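Local structure of pollen receptor-like kinase 3 (Arabidopsis thaliana, 5WLS) at residues R69-D74 / P83-L88; P3-K8 / K63-L68; G55-E60 / N76-P81. The protein is a pollen receptor-like kinase whose leucine-rich-repeat ectodomain, similar in structure to those of the SERK co-receptors, probably takes part in recognition at the cell surface. All coordinates share one frame; numbering follows the deposited sequence.

Interaction 1 of 3, residues R69-D74 / P83-L88; sequences RTIRLD and PPFFKL
Ile71 lays its terminal methyl against both Phe85 and Leu88, and that carbon makes the closest approaches of the contact. Ile71 CD1 lies at the edge of the Phe85 ring, near its plane, 3.8 Å from Phe85 CE2 and 4.0 Å from Phe85 CD2. The same methyl is 3.7 Å from Leu88 CD1, where the two side chains run at roughly a right angle. With CG1 turned anti to the carbonyl carbon (chi1 -69°) and the rest of the chain extended (chi2 166°), Ile71 turns CD1 toward the 83-88 segment. All three residues are buried, and the interaction is purely apolar.

Behind Phe85 and Leu88 the backbone is wound tightly. Pro84 centres an inverse gamma turn, whose Phe85 N to Pro83 O bond is weak, and the chain then enters a 3-10 segment. There Leu88 N bonds to Phe85 O at 3.1 Å, in a turn from which Phe85 and Leu88 both point toward the strand. At the end of the strand, Arg72 NE donates to Asp74 OD2 at 2.9 Å in a salt bridge (154° at the hydrogen), approaching from above the carboxylate plane; Asp74 OD1 is taken by Ser97 N.

This is the inside of a leucine-rich repeat, where the concave strand meets the returning convex segment of its own coil. Strand 70-72 lies between strands 42-47 and 93-95 in the parallel part of the large sheet; Phe85 also touches Leu94 of the latter strand, while Ile71 reaches Leu62 and Leu88 reaches Lys63 on helix 59-63.

Interaction 2 of 3, residues P3-K8 / K63-L68; sequences PLVRFK and KDLPNL
Leu4 and Leu65 lean across each other at a slant, the branched end of Leu4 set against one methyl of Leu65. Leu65 CD2 lies 3.9 Å from Leu4 CG and 4.1 Å from Leu4 CD2, so it rests against the fork of the leucine. Leu4 reaches this place with CG wedged between its backbone N and carbonyl carbon (chi1 63°), a crowded position on a helix. Its CD1 is modelled too near Asp64 for carbon, so the exact place of that methyl is doubtful.

Val5, one residue further along, meets Leu65 at about a right angle. Val5 CG2 is 4.0 Å from Leu65 CD2 and 4.2 Å from Leu65 CD1, touching both branches. Leu65 also begins a type I turn that ends at Leu68, closed by a weak bond from Leu68 N to Leu65 O.

The contact fastens the N-terminal capping region to the first repeats of the leucine-rich-repeat coil. Helix 3-9 brings Leu4 and Val5, with Trp21 and Trp32 packed on Val5; the turn between helix 59-63 and strand 70-72 brings Leu65, which also rests on Val43 of strand 42-47.

Interaction 3 of 3, residues G55-E60 / N76-P81; sequences GTINIE and NLLSGP. With NAG (2-acetamido-2-deoxy-beta-D-glucopyranose), chain E.
Ile57 sets its end methyl against a branch of Leu78, the side chains crossing at about a right angle, with Ile57 CD1 3.8 Å from Leu78 CD1. The two come from successive coils of a leucine-rich-repeat solenoid but from different positions of the repeat: in the plant-type consensus stretch NxLxGxIP, Leu78 is the leucine and Ile57 the isoleucine, while Gly55 is the counterpart of Gly80. The other branch of Leu78 goes to the backbone: its CD2 lies 3.7 Å from Gly55 O. Ile57 CG1 and Leu78 CG are each anti to their own carbonyl carbon (Leu78 chi1 -59°), which brings the chain ends together although neither CB aims directly at the other coil.

No direct hydrogen bond joins the two segments; a water bridges Gly55 O and Ser79 N instead. It accepts from Ser79 N at 3.1 Å and donates to Gly55 O, though the modelled length of that second bond is too short to be trusted. Leu78 N is held on the far coil by Asn99 OD1, and Asn76 OD1 reaches back to Leu51 N and Leu53 N, so the asparagine of this repeat binds the preceding turn. Gly80 takes up a backbone conformation (phi 95°) that calls for glycine.

At the outer end of Gly55-Thr56 sits a glycan attached to the protein: the acetyl methyl NAG C8 rests 3.8 Å from Gly55 CA and 3.6 Å from Thr56 OG1.

How the interactions relate
All three contacts sit toward the N-terminal end of the solenoid, their centres 11 to 15 Å apart. Along the chain the segments run 3-8, 55-60, 63-68, 69-74, 76-81, 83-88: interaction 2 closes before interaction 1 opens, while interaction 3 alternates with both. Interaction 1 lies within one repeat; interaction 3 joins that repeat to the preceding coil; interaction 2 ties in the capping helix. Interactions 1 and 3 touch through Leu73 on Ile57 and through Ile59 CD1 packed against Pro83, Pro84 and Phe85. Interactions 1 and 2 meet where Lys63 packs on Lys87 and Leu88 and Lys8 on Leu73. Interaction 1 thus touches both others, whereas 2 and 3 are joined only through the chain.

Interaction 1 of 3, residues R69-D74 / P83-L88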
loop_
_atom_site.group_PDB
_atom_site.type_symbol
_atom_site.label_atom_id
_atom_site.label_comp_id
_atom_site.label_asym_id
_atom_site.label_seq_id
_atom_site.Cartn_x
_atom_site.Cartn_y
_atom_site.Cartn_z
ATOM N N ARG A 69 -6.167 2.334 11.420
ATOM C CA ARG A 69 -5.444 1.120 11.091
ATOM C C ARG A 69 -5.512 0.747 9.625
ATOM O O ARG A 69 -4.640 0.001 9.165
ATOM C CB ARG A 69 -5.980 -0.065 11.911
ATOM C CG ARG A 69 -5.968 0.129 13.419
ATOM C CD ARG A 69 -4.713 -0.472 14.022
ATOM N NE ARG A 69 -4.630 -0.280 15.466
ATOM C CZ ARG A 69 -4.173 0.824 16.049
ATOM N NH1 ARG A 69 -3.757 1.843 15.310
ATOM N NH2 ARG A 69 -4.131 0.906 17.372
ATOM N N THR A 70 -6.498 1.232 8.872
ATOM C CA THR A 70 -6.635 0.806 7.486
ATOM C C THR A 70 -6.926 2.001 6.594
ATOM O O THR A 70 -7.786 2.830 6.910
ATOM C CB THR A 70 -7.742 -0.247 7.325
ATOM O OG1 THR A 70 -8.974 0.262 7.845
ATOM C CG2 THR A 70 -7.377 -1.529 8.061
ATOM N N ILE A 71 -6.202 2.075 5.479
ATOM C CA ILE A 71 -6.413 3.079 4.446
ATOM C C ILE A 71 -6.609 2.353 3.123
ATOM O O ILE A 71 -5.787 1.510 2.748
ATOM C CB ILE A 71 -5.232 4.064 4.352
ATOM C CG1 ILE A 71 -5.175 4.955 5.595
ATOM C CG2 ILE A 71 -5.332 4.908 3.084
ATOM C CD1 ILE A 71 -3.876 5.716 5.744
ATOM N N ARG A 72 -7.694 2.681 2.420
ATOM C CA ARG A 72 -8.007 2.077 1.124
ATOM C C ARG A 72 -8.512 3.186 0.204
ATOM O O ARG A 72 -9.648 3.652 0.338
ATOM C CB ARG A 72 -9.020 0.946 1.264
ATOM C CG ARG A 72 -9.694 0.538 -0.039
ATOM C CD ARG A 72 -10.612 -0.658 0.157
ATOM N NE ARG A 72 -10.668 -1.506 -1.031
ATOM C CZ ARG A 72 -11.215 -2.717 -1.061
ATOM N NH1 ARG A 72 -11.754 -3.225 0.037
ATOM N NH2 ARG A 72 -11.228 -3.417 -2.187
ATOM N N LEU A 73 -7.658 3.607 -0.722
ATOM C CA LEU A 73 -7.929 4.710 -1.637
ATOM C C LEU A 73 -7.894 4.229 -3.080
ATOM O O LEU A 73 -7.356 4.902 -3.962
ATOM C CB LEU A 73 -6.928 5.840 -1.422
ATOM C CG LEU A 73 -6.847 6.377 0.008
ATOM C CD1 LEU A 73 -5.652 7.274 0.189
ATOM C CD2 LEU A 73 -8.109 7.134 0.327
ATOM N N ASP A 74 -8.476 3.056 -3.328
ATOM C CA ASP A 74 -8.355 2.414 -4.632
ATOM C C ASP A 74 -9.021 3.219 -5.743
ATOM O O ASP A 74 -9.996 3.941 -5.530
ATOM C CB ASP A 74 -8.977 1.016 -4.587
ATOM C CG ASP A 74 -8.227 0.072 -3.665
ATOM O OD1 ASP A 74 -7.010 0.273 -3.467
ATOM O OD2 ASP A 74 -8.849 -0.879 -3.135
ATOM N N PRO A 83 3.259 9.133 -0.406
ATOM C CA PRO A 83 3.277 9.928 0.818
ATOM C C PRO A 83 3.823 9.114 1.975
ATOM O O PRO A 83 3.754 7.876 1.964
ATOM C CB PRO A 83 1.796 10.288 1.026
ATOM C CG PRO A 83 1.167 10.119 -0.320
ATOM C CD PRO A 83 1.900 8.972 -0.939
ATOM N N PRO A 84 4.382 9.768 2.984
ATOM C CA PRO A 84 5.108 9.034 4.028
ATOM C C PRO A 84 4.198 8.258 4.964
ATOM O O PRO A 84 4.032 8.639 6.126
ATOM C CB PRO A 84 5.851 10.151 4.768
ATOM C CG PRO A 84 4.959 11.337 4.610
ATOM C CD PRO A 84 4.368 11.220 3.234
ATOM N N PHE A 85 3.603 7.166 4.477
ATOM C CA PHE A 85 2.664 6.414 5.301
ATOM C C PHE A 85 3.323 5.775 6.515
ATOM O O PHE A 85 2.608 5.336 7.423
ATOM C CB PHE A 85 1.957 5.350 4.458
ATOM C CG PHE A 85 0.932 5.913 3.515
ATOM C CD1 PHE A 85 1.243 6.140 2.185
ATOM C CD2 PHE A 85 -0.339 6.233 3.965
ATOM C CE1 PHE A 85 0.303 6.666 1.318
ATOM C CE2 PHE A 85 -1.282 6.760 3.104
ATOM C CZ PHE A 85 -0.961 6.976 1.780
ATOM N N PHE A 86 4.656 5.717 6.560
ATOM C CA PHE A 86 5.356 5.192 7.726
ATOM C C PHE A 86 5.191 6.061 8.966
ATOM O O PHE A 86 5.575 5.630 10.058
ATOM C CB PHE A 86 6.845 5.028 7.413
ATOM C CG PHE A 86 7.493 6.267 6.867
ATOM C CD1 PHE A 86 7.610 6.457 5.501
ATOM C CD2 PHE A 86 7.996 7.238 7.721
ATOM C CE1 PHE A 86 8.212 7.593 4.994
ATOM C CE2 PHE A 86 8.594 8.377 7.219
ATOM C CZ PHE A 86 8.705 8.554 5.856
ATOM N N LYS A 87 4.642 7.265 8.828
ATOM C CA LYS A 87 4.364 8.122 9.970
ATOM C C LYS A 87 3.116 7.703 10.735
ATOM O O LYS A 87 2.847 8.257 11.806
ATOM C CB LYS A 87 4.244 9.567 9.497
ATOM C CG LYS A 87 5.575 10.218 9.158
ATOM C CD LYS A 87 5.368 11.311 8.127
ATOM C CE LYS A 87 6.340 12.475 8.284
ATOM N NZ LYS A 87 7.761 12.109 8.533
ATOM N N LEU A 88 2.361 6.737 10.224
ATOM C CA LEU A 88 1.208 6.215 10.934
ATOM C C LEU A 88 1.597 4.902 11.591
ATOM O O LEU A 88 1.733 3.886 10.891
ATOM C CB LEU A 88 0.037 6.019 9.976
ATOM C CG LEU A 88 -0.152 7.235 9.068
ATOM C CD1 LEU A 88 -1.069 6.949 7.887
ATOM C CD2 LEU A 88 -0.677 8.399 9.889
#

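Interaction 2 of 3, residues P3-K8 / K63-L68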
loop_
_atom_site.group_PDB
_atom_site.type_symbol
_atom_site.label_atom_id
_atom_site.label_comp_id
_atom_site.label_asym_id
_atom_site.label_seq_id
_atom_site.Cartn_x
_atom_site.Cartn_y
_atom_site.Cartn_z
ATOM N N PRO A 3 -12.466 17.365 12.421
ATOM C CA PRO A 3 -11.808 18.445 11.667
ATOM C C PRO A 3 -10.606 18.011 10.845
ATOM O O PRO A 3 -10.283 18.619 9.824
ATOM C CB PRO A 3 -11.382 19.418 12.771
ATOM C CG PRO A 3 -11.078 18.539 13.922
ATOM C CD PRO A 3 -12.073 17.408 13.849
ATOM N N LEU A 4 -9.922 16.981 11.297
ATOM C CA LEU A 4 -8.763 16.450 10.588
ATOM C C LEU A 4 -9.181 15.614 9.390
ATOM O O LEU A 4 -8.541 15.674 8.327
ATOM C CB LEU A 4 -7.929 15.620 11.557
ATOM C CG LEU A 4 -8.610 14.376 12.129
ATOM C CD1 LEU A 4 -7.634 13.674 12.933
ATOM C CD2 LEU A 4 -9.826 14.605 12.975
ATOM N N VAL A 5 -10.225 14.806 9.573
ATOM C CA VAL A 5 -10.851 14.085 8.476
ATOM C C VAL A 5 -11.349 15.054 7.409
ATOM O O VAL A 5 -11.258 14.768 6.207
ATOM C CB VAL A 5 -11.962 13.187 9.041
ATOM C CG1 VAL A 5 -12.672 12.452 7.955
ATOM C CG2 VAL A 5 -11.353 12.199 10.016
ATOM N N ARG A 6 -11.849 16.232 7.811
ATOM C CA ARG A 6 -12.264 17.122 6.734
ATOM C C ARG A 6 -11.154 18.082 6.308
ATOM O O ARG A 6 -11.288 18.734 5.269
ATOM C CB ARG A 6 -13.521 17.911 7.111
ATOM C CG ARG A 6 -14.205 18.491 5.869
ATOM C CD ARG A 6 -14.624 19.937 5.989
ATOM N NE ARG A 6 -15.648 20.282 5.002
ATOM C CZ ARG A 6 -15.890 21.520 4.581
ATOM N NH1 ARG A 6 -15.184 22.534 5.059
ATOM N NH2 ARG A 6 -16.840 21.746 3.680
ATOM N N PHE A 7 -10.034 18.126 7.036
ATOM C CA PHE A 7 -8.787 18.587 6.430
ATOM C C PHE A 7 -8.438 17.694 5.258
ATOM O O PHE A 7 -8.119 18.169 4.164
ATOM C CB PHE A 7 -7.622 18.558 7.432
ATOM C CG PHE A 7 -7.722 19.539 8.570
ATOM C CD1 PHE A 7 -8.644 20.574 8.566
ATOM C CD2 PHE A 7 -6.851 19.429 9.644
ATOM C CE1 PHE A 7 -8.707 21.451 9.634
ATOM C CE2 PHE A 7 -6.906 20.308 10.703
ATOM C CZ PHE A 7 -7.835 21.322 10.698
ATOM N N LYS A 8 -8.512 16.380 5.480
ATOM C CA LYS A 8 -8.095 15.422 4.468
ATOM C C LYS A 8 -9.047 15.426 3.280
ATOM O O LYS A 8 -8.613 15.279 2.130
ATOM C CB LYS A 8 -8.006 14.030 5.089
ATOM C CG LYS A 8 -7.281 13.014 4.240
ATOM C CD LYS A 8 -8.269 12.119 3.521
ATOM C CE LYS A 8 -7.558 11.032 2.745
ATOM N NZ LYS A 8 -8.527 10.191 1.996
ATOM N N LYS A 63 -2.304 11.563 11.035
ATOM C CA LYS A 63 -1.653 11.257 12.303
ATOM C C LYS A 63 -2.503 11.652 13.499
ATOM O O LYS A 63 -2.307 11.106 14.590
ATOM C CB LYS A 63 -0.295 11.956 12.393
ATOM C CG LYS A 63 0.837 11.229 11.687
ATOM C CD LYS A 63 2.066 12.115 11.561
ATOM C CE LYS A 63 2.846 12.170 12.868
ATOM N NZ LYS A 63 4.133 12.907 12.718
ATOM N N ASP A 64 -3.441 12.580 13.321
ATOM C CA ASP A 64 -4.303 13.009 14.412
ATOM C C ASP A 64 -5.467 12.049 14.659
ATOM O O ASP A 64 -6.315 12.339 15.510
ATOM C CB ASP A 64 -4.820 14.425 14.140
ATOM C CG ASP A 64 -3.720 15.455 14.072
ATOM O OD1 ASP A 64 -2.660 15.245 14.696
ATOM O OD2 ASP A 64 -3.921 16.479 13.381
ATOM N N LEU A 65 -5.527 10.917 13.940
ATOM C CA LEU A 65 -6.409 9.797 14.252
ATOM C C LEU A 65 -5.587 8.704 14.912
ATOM O O LEU A 65 -4.885 7.954 14.216
ATOM C CB LEU A 65 -7.096 9.260 12.991
ATOM C CG LEU A 65 -7.779 10.249 12.060
ATOM C CD1 LEU A 65 -8.212 9.589 10.760
ATOM C CD2 LEU A 65 -9.038 10.620 12.863
ATOM N N PRO A 66 -5.662 8.544 16.238
ATOM C CA PRO A 66 -4.703 7.664 16.923
ATOM C C PRO A 66 -4.970 6.184 16.756
ATOM O O PRO A 66 -4.051 5.391 16.996
ATOM C CB PRO A 66 -4.839 8.084 18.396
ATOM C CG PRO A 66 -6.231 8.582 18.511
ATOM C CD PRO A 66 -6.547 9.241 17.185
ATOM N N ASN A 67 -6.168 5.773 16.355
ATOM C CA ASN A 67 -6.437 4.355 16.178
ATOM C C ASN A 67 -6.757 4.014 14.734
ATOM O O ASN A 67 -7.348 2.960 14.467
ATOM C CB ASN A 67 -7.589 3.925 17.088
ATOM C CG ASN A 67 -7.420 4.424 18.508
ATOM O OD1 ASN A 67 -8.095 5.367 18.923
ATOM N ND2 ASN A 67 -6.468 3.853 19.231
ATOM N N LEU A 68 -6.331 4.850 13.792
ATOM C CA LEU A 68 -6.503 4.518 12.388
ATOM C C LEU A 68 -5.587 3.358 12.032
ATOM O O LEU A 68 -4.384 3.383 12.315
ATOM C CB LEU A 68 -6.211 5.735 11.511
ATOM C CG LEU A 68 -6.294 5.479 10.009
ATOM C CD1 LEU A 68 -7.736 5.258 9.624
ATOM C CD2 LEU A 68 -5.758 6.676 9.236
#

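Interaction 3 of 3, residues G55-E60 / N76-P81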
loop_
_atom_site.group_PDB
_atom_site.type_symbol
_atom_site.label_atom_id
_atom_site.label_comp_id
_atom_site.label_asym_id
_atom_site.label_seq_id
_atom_site.Cartn_x
_atom_site.Cartn_y
_atom_site.Cartn_z
ATOM N N GLY A 55 -5.807 15.289 -5.728
ATOM C CA GLY A 55 -4.962 16.151 -4.935
ATOM C C GLY A 55 -3.831 15.406 -4.270
ATOM O O GLY A 55 -3.301 14.422 -4.798
ATOM N N THR A 56 -3.454 15.888 -3.094
ATOM C CA THR A 56 -2.308 15.399 -2.347
ATOM C C THR A 56 -2.761 14.956 -0.963
ATOM O O THR A 56 -3.547 15.644 -0.306
ATOM C CB THR A 56 -1.237 16.490 -2.233
ATOM O OG1 THR A 56 -0.608 16.673 -3.508
ATOM C CG2 THR A 56 -0.177 16.103 -1.217
ATOM N N ILE A 57 -2.275 13.806 -0.520
ATOM C CA ILE A 57 -2.534 13.362 0.843
ATOM C C ILE A 57 -1.593 14.101 1.782
ATOM O O ILE A 57 -0.381 14.166 1.543
ATOM C CB ILE A 57 -2.357 11.841 0.958
ATOM C CG1 ILE A 57 -3.477 11.122 0.212
ATOM C CG2 ILE A 57 -2.317 11.413 2.417
ATOM C CD1 ILE A 57 -3.164 9.684 -0.062
ATOM N N ASN A 58 -2.148 14.670 2.849
ATOM C CA ASN A 58 -1.363 15.301 3.907
ATOM C C ASN A 58 -1.456 14.389 5.125
ATOM O O ASN A 58 -2.464 14.386 5.838
ATOM C CB ASN A 58 -1.861 16.711 4.208
ATOM C CG ASN A 58 -0.889 17.496 5.065
ATOM O OD1 ASN A 58 0.125 16.964 5.519
ATOM N ND2 ASN A 58 -1.185 18.772 5.279
ATOM N N ILE A 59 -0.390 13.621 5.361
ATOM C CA ILE A 59 -0.426 12.566 6.364
ATOM C C ILE A 59 -0.407 13.122 7.785
ATOM O O ILE A 59 -0.814 12.426 8.722
ATOM C CB ILE A 59 0.725 11.586 6.059
ATOM C CG1 ILE A 59 0.252 10.602 4.989
ATOM C CG2 ILE A 59 1.210 10.839 7.296
ATOM C CD1 ILE A 59 1.299 9.660 4.522
ATOM N N GLU A 60 -0.005 14.381 7.971
ATOM C CA GLU A 60 -0.107 14.980 9.298
ATOM C C GLU A 60 -1.556 15.054 9.761
ATOM O O GLU A 60 -1.831 14.955 10.962
ATOM C CB GLU A 60 0.524 16.374 9.305
ATOM C CG GLU A 60 2.015 16.393 8.999
ATOM C CD GLU A 60 2.846 15.697 10.063
ATOM O OE1 GLU A 60 2.437 15.703 11.242
ATOM O OE2 GLU A 60 3.914 15.149 9.717
ATOM N N ASN A 76 -8.326 5.954 -7.889
ATOM C CA ASN A 76 -8.473 7.401 -7.959
ATOM C C ASN A 76 -7.378 7.904 -8.891
ATOM O O ASN A 76 -6.871 7.174 -9.753
ATOM C CB ASN A 76 -8.396 8.027 -6.559
ATOM C CG ASN A 76 -9.667 7.832 -5.759
ATOM O OD1 ASN A 76 -10.671 8.503 -5.992
ATOM N ND2 ASN A 76 -9.622 6.922 -4.792
ATOM N N LEU A 77 -7.005 9.168 -8.731
ATOM C CA LEU A 77 -6.026 9.801 -9.603
ATOM C C LEU A 77 -4.890 10.409 -8.796
ATOM O O LEU A 77 -4.312 11.423 -9.194
ATOM C CB LEU A 77 -6.689 10.862 -10.477
ATOM C CG LEU A 77 -7.919 10.414 -11.264
ATOM C CD1 LEU A 77 -8.579 11.600 -11.951
ATOM C CD2 LEU A 77 -7.522 9.361 -12.284
ATOM N N LEU A 78 -4.573 9.813 -7.650
ATOM C CA LEU A 78 -3.511 10.347 -6.809
ATOM C C LEU A 78 -2.167 10.153 -7.497
ATOM O O LEU A 78 -1.873 9.064 -7.998
ATOM C CB LEU A 78 -3.508 9.645 -5.458
ATOM C CG LEU A 78 -4.804 9.766 -4.665
ATOM C CD1 LEU A 78 -4.771 8.892 -3.420
ATOM C CD2 LEU A 78 -5.054 11.220 -4.297
ATOM N N SER A 79 -1.368 11.215 -7.561
ATOM C CA SER A 79 -0.076 11.159 -8.225
ATOM C C SER A 79 0.961 11.872 -7.366
ATOM O O SER A 79 0.648 12.462 -6.328
ATOM C CB SER A 79 -0.139 11.712 -9.657
ATOM O OG SER A 79 0.045 13.115 -9.696
ATOM N N GLY A 80 2.204 11.849 -7.838
ATOM C CA GLY A 80 3.319 12.387 -7.096
ATOM C C GLY A 80 3.988 11.268 -6.326
ATOM O O GLY A 80 3.637 10.094 -6.483
ATOM N N PRO A 81 4.955 11.598 -5.478
ATOM C CA PRO A 81 5.657 10.553 -4.729
ATOM C C PRO A 81 4.750 9.907 -3.694
ATOM O O PRO A 81 3.722 10.457 -3.291
ATOM C CB PRO A 81 6.811 11.307 -4.062
ATOM C CG PRO A 81 6.316 12.707 -3.938
ATOM C CD PRO A 81 5.431 12.948 -5.132
HETATM C C1 NAG E . -6.135 21.331 -6.145
HETATM C C2 NAG E . -4.823 21.434 -6.909
HETATM C C3 NAG E . -4.393 22.892 -6.997
HETATM C C4 NAG E . -5.502 23.722 -7.632
HETATM C C5 NAG E . -6.825 23.511 -6.892
HETATM C C6 NAG E . -7.995 24.181 -7.575
HETATM C C7 NAG E . -3.488 19.388 -6.707
HETATM C C8 NAG E . -2.391 18.689 -5.963
HETATM N N2 NAG E . -3.785 20.625 -6.291
HETATM O O3 NAG E . -3.196 22.996 -7.761
HETATM O O4 NAG E . -5.159 25.103 -7.597
HETATM O O5 NAG E . -7.139 22.111 -6.814
HETATM O O6 NAG E . -9.172 23.390 -7.485
HETATM O O7 NAG E . -4.081 18.859 -7.643
HETATM O O HOH W 1 -2.526 14.063 -7.108
#